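Local structure of IMC sub-compartment protein ISP1 (Toxoplasma gondii, 4CHM) at residues L68-T71 against R72-Q76; D107-K110 against D111-F115. The protein adopts a pleckstrin homology fold and belongs to a family of inner membrane complex proteins critical for replication of the parasite, probably acting in daughter-cell formation. One frame throughout, in Å; residues are numbered along the deposited sequence.

Overall arrangement
Both contacts are starts of helices in one pleckstrin homology domain, and their centres lie about 14 Å apart. Contact 1 is where the edge strand 65-69 turns into the short helix 72-76; contact 2 is the N-terminal turns of helix 109-125, which follows strand 101-105 and closes the domain. They meet directly: His70 O of contact 1 lies 3.7 Å from Lys112 CE of contact 2, a packing approach. Their caps differ, since Thr71 supplies a side-chain hydroxyl whereas Gly108 contributes a backbone carbonyl alone. Two sulfate ions, probably from the crystallisation liquor, bind at contact 1, one held by His70 and Gln74, the other by Arg72 with weaker help from Gln76.

Contact 1 of 2, residues L68-T71 against R72-Q76; sequences LLHT and RDQLQ. With SO4 (sulfate ion), chain G; SO4 (sulfate ion), chain E.
Gln74 OE1 is gripped by two successive backbone amides, His70 N at 2.8 Å and Thr71 N at 2.9 Å. The two donors reach the oxygen from opposite faces of the amide plane: His70 N is tilted modestly from it, and Thr71 N stands above it, with a nearly straight N-H...O angle of 167°. The side chain of Gln74 runs extended beyond CG, which carries its amide back from the helix to the end of strand 65-69. In return Gln74 N donates to Thr71 OG1 at 3.3 Å, completing a capping box with Thr71 as N-cap. The threonine hydroxyl sits between its own backbone N and carbonyl carbon (chi1 75°), turned toward the first helical turn. Thr71 O accepts from Leu75 N at 3.1 Å, the first i to i+4 bond of the helix.

Beside the capping box, Leu75 CD2 packs 3.9 Å from Leu69 CB, while Val85 and Ala92 also touch Leu75. The His70 ring and the Gln74 amide lie side by side, their planes 74° apart, with OE1 over one ring face. Their outer ends share a sulfate: His70 NE2 donates to O3 at 2.6 Å, an approach at the ring edge, and Gln74 NE2 to O2. At the other end, Arg72 extends from CG to NE and presents its guanidinium edge to a second sulfate, NE reaching O4 at 2.5 Å and NH2 reaching O3; NH2 also forms a salt bridge to Asp86. The two N-H donors identify OE1 as the oxygen and fix the amide's orientation, with the sulfate, probably from the crystallisation liquor, adding to this at NE2 in the crystal, and the two backbone N-H groups just past the strand are satisfied without a neighbouring strand.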
# COMPACT_ATOMS: atom_id res chain seq x y z
N LEU A 68 7.18 -5.17 1.43
CA LEU A 68 6.32 -4.55 0.48
C LEU A 68 6.72 -4.95 -0.91
O LEU A 68 7.82 -4.77 -1.29
CB LEU A 68 6.31 -3.04 0.62
CG LEU A 68 5.99 -2.44 1.96
CD1 LEU A 68 6.68 -1.13 2.12
CD2 LEU A 68 4.53 -2.34 2.27
N LEU A 69 5.77 -5.48 -1.66
CA LEU A 69 5.96 -5.81 -3.05
C LEU A 69 5.59 -4.59 -3.90
O LEU A 69 4.46 -4.15 -3.88
CB LEU A 69 5.07 -6.99 -3.42
CG LEU A 69 5.07 -8.21 -2.50
CD1 LEU A 69 4.37 -9.42 -3.12
CD2 LEU A 69 6.48 -8.57 -2.10
N HIS A 70 6.57 -4.01 -4.59
CA HIS A 70 6.30 -2.87 -5.45
C HIS A 70 6.81 -2.92 -6.89
O HIS A 70 6.24 -2.30 -7.75
CB HIS A 70 6.76 -1.58 -4.78
CG HIS A 70 8.22 -1.57 -4.46
ND1 HIS A 70 9.13 -0.84 -5.18
CD2 HIS A 70 8.92 -2.21 -3.50
CE1 HIS A 70 10.33 -1.01 -4.67
NE2 HIS A 70 10.24 -1.85 -3.66
N THR A 71 7.91 -3.63 -7.13
CA THR A 71 8.46 -3.74 -8.49
C THR A 71 7.61 -4.66 -9.34
O THR A 71 6.97 -5.58 -8.84
CB THR A 71 9.91 -4.25 -8.52
OG1 THR A 71 9.94 -5.65 -8.25
CG2 THR A 71 10.80 -3.49 -7.53
N ARG A 72 7.60 -4.43 -10.64
CA ARG A 72 6.86 -5.30 -11.54
C ARG A 72 7.10 -6.79 -11.25
O ARG A 72 6.13 -7.56 -11.13
CB ARG A 72 7.16 -4.98 -13.01
CG ARG A 72 6.43 -5.89 -13.99
CD ARG A 72 6.77 -5.54 -15.44
NE ARG A 72 5.78 -6.10 -16.37
CZ ARG A 72 4.65 -5.48 -16.70
NH1 ARG A 72 4.35 -4.30 -16.16
NH2 ARG A 72 3.80 -6.06 -17.55
N ASP A 73 8.36 -7.19 -11.12
CA ASP A 73 8.70 -8.62 -10.92
C ASP A 73 8.18 -9.23 -9.58
O ASP A 73 7.71 -10.36 -9.56
CB ASP A 73 10.21 -8.86 -11.08
CG ASP A 73 10.66 -8.89 -12.58
OD1 ASP A 73 9.78 -8.92 -13.48
OD2 ASP A 73 11.88 -8.91 -12.83
N GLN A 74 8.33 -8.48 -8.50
CA GLN A 74 7.73 -8.79 -7.19
C GLN A 74 6.22 -9.01 -7.27
O GLN A 74 5.71 -9.99 -6.83
CB GLN A 74 8.04 -7.65 -6.18
CG GLN A 74 9.52 -7.53 -5.78
CD GLN A 74 9.81 -6.26 -5.01
OE1 GLN A 74 9.02 -5.30 -5.04
NE2 GLN A 74 10.95 -6.24 -4.33
N LEU A 75 5.53 -8.11 -7.92
CA LEU A 75 4.07 -8.20 -8.05
C LEU A 75 3.60 -9.33 -9.01
O LEU A 75 2.56 -9.97 -8.77
CB LEU A 75 3.52 -6.84 -8.51
CG LEU A 75 3.61 -5.74 -7.44
CD1 LEU A 75 3.29 -4.39 -8.07
CD2 LEU A 75 2.65 -6.05 -6.28
N GLN A 76 4.37 -9.64 -10.03
CA GLN A 76 4.11 -10.77 -10.92
C GLN A 76 4.06 -12.13 -10.20
O GLN A 76 3.37 -12.98 -10.63
CB GLN A 76 5.09 -10.79 -12.10
CG GLN A 76 4.96 -9.62 -13.06
CD GLN A 76 3.81 -9.75 -14.01
OE1 GLN A 76 2.76 -10.15 -13.62
NE2 GLN A 76 4.03 -9.48 -15.27
S SO4 G . 6.14 -9.07 -18.06
O1 SO4 G . 7.14 -8.91 -19.14
O2 SO4 G . 5.90 -10.53 -17.76
O3 SO4 G . 4.88 -8.41 -18.52
O4 SO4 G . 6.64 -8.42 -16.81
S SO4 E . 13.20 -3.61 -2.37
O1 SO4 E . 14.37 -3.11 -3.14
O2 SO4 E . 12.53 -4.64 -3.15
O3 SO4 E . 12.28 -2.48 -2.11
O4 SO4 E . 13.64 -4.16 -1.09

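Contact 2 of 2, residues D107-K110 against D111-F115; sequences DGVK and DKTCF
The N-terminal turns of helix 109-125, the C-terminal helix of the pleckstrin homology fold, begin at the N-cap Gly108, whose carbonyl oxygen accepts from Lys112 N at 3.1 Å. One residue on, Val109 O takes two bonds from Thr113, from N and from OG1, both at 2.8 Å and from opposite faces of the carbonyl plane. Thr113 OG1 can fold back along the helix in this way because it is anti to the carbonyl carbon of its own residue (chi1 -57°). The Val109 and Thr113 side chains cross at an angle, CG1 of Val109 lying 3.9 Å from OG1 of Thr113.

The polar ends of these turns are engaged elsewhere: Lys110 pairs with Asp12 and Asp111 with Arg19, salt bridges that tie them to helix 10-22, while Lys112 NZ donates to Glu88 O. Cys114 N donates to Lys110 O with an N-H...O angle of 168°, the next i to i+4 bond. Before the helix, a water accepts from Asp107 N at 2.8 Å and donates to Asp111 OD2, also at 2.8 Å.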
# COMPACT_ATOMS: atom_id res chain seq x y z
N ASP A 107 -3.78 6.00 -6.26
CA ASP A 107 -4.26 6.86 -7.34
C ASP A 107 -3.30 7.00 -8.53
O ASP A 107 -3.70 7.38 -9.61
CB ASP A 107 -4.59 8.25 -6.80
CG ASP A 107 -5.83 8.24 -5.92
OD1 ASP A 107 -6.29 7.13 -5.56
OD2 ASP A 107 -6.35 9.32 -5.60
N GLY A 108 -2.02 6.75 -8.31
CA GLY A 108 -1.06 6.81 -9.42
C GLY A 108 0.33 6.51 -8.91
O GLY A 108 0.50 6.07 -7.76
N VAL A 109 1.32 6.70 -9.78
CA VAL A 109 2.66 6.20 -9.52
C VAL A 109 3.29 6.92 -8.34
O VAL A 109 4.04 6.33 -7.58
CB VAL A 109 3.55 6.32 -10.79
CG1 VAL A 109 4.94 5.77 -10.52
CG2 VAL A 109 2.91 5.53 -11.94
N LYS A 110 2.93 8.19 -8.16
CA LYS A 110 3.59 9.02 -7.16
C LYS A 110 3.21 8.63 -5.75
O LYS A 110 4.07 8.52 -4.89
CB LYS A 110 3.30 10.50 -7.38
CG LYS A 110 3.94 11.41 -6.34
CD LYS A 110 3.49 12.87 -6.53
CE LYS A 110 4.08 13.78 -5.46
NZ LYS A 110 4.39 15.14 -5.99
N ASP A 111 1.93 8.43 -5.53
CA ASP A 111 1.45 7.91 -4.27
C ASP A 111 1.99 6.51 -4.02
O ASP A 111 2.43 6.21 -2.96
CB ASP A 111 -0.06 7.94 -4.22
CG ASP A 111 -0.60 9.19 -3.56
OD1 ASP A 111 0.18 10.02 -3.14
OD2 ASP A 111 -1.79 9.32 -3.43
N LYS A 112 2.01 5.68 -5.04
CA LYS A 112 2.48 4.33 -4.90
C LYS A 112 3.93 4.41 -4.42
O LYS A 112 4.30 3.77 -3.48
CB LYS A 112 2.41 3.62 -6.26
CG LYS A 112 2.83 2.16 -6.32
CD LYS A 112 4.32 1.98 -6.11
CE LYS A 112 4.96 1.10 -7.16
NZ LYS A 112 5.22 1.76 -8.45
N THR A 113 4.72 5.27 -5.06
CA THR A 113 6.12 5.41 -4.72
C THR A 113 6.35 5.96 -3.33
O THR A 113 7.11 5.40 -2.58
CB THR A 113 6.88 6.28 -5.73
OG1 THR A 113 6.74 5.75 -7.03
CG2 THR A 113 8.31 6.31 -5.39
N CYS A 114 5.62 7.00 -2.97
CA CYS A 114 5.69 7.58 -1.61
C CYS A 114 5.33 6.61 -0.53
O CYS A 114 5.88 6.69 0.56
CB CYS A 114 4.80 8.81 -1.46
SG CYS A 114 5.43 10.25 -2.30
N PHE A 115 4.30 5.80 -0.77
CA PHE A 115 3.87 4.84 0.22
C PHE A 115 4.98 3.90 0.61
O PHE A 115 5.10 3.53 1.80
CB PHE A 115 2.69 4.00 -0.28
CG PHE A 115 2.11 3.10 0.79
CD1 PHE A 115 1.41 3.65 1.87
CD2 PHE A 115 2.17 1.74 0.68
CE1 PHE A 115 0.80 2.83 2.83
CE2 PHE A 115 1.63 0.90 1.68
CZ PHE A 115 0.94 1.46 2.74
O HOH W 1 -3.61 7.28 -3.76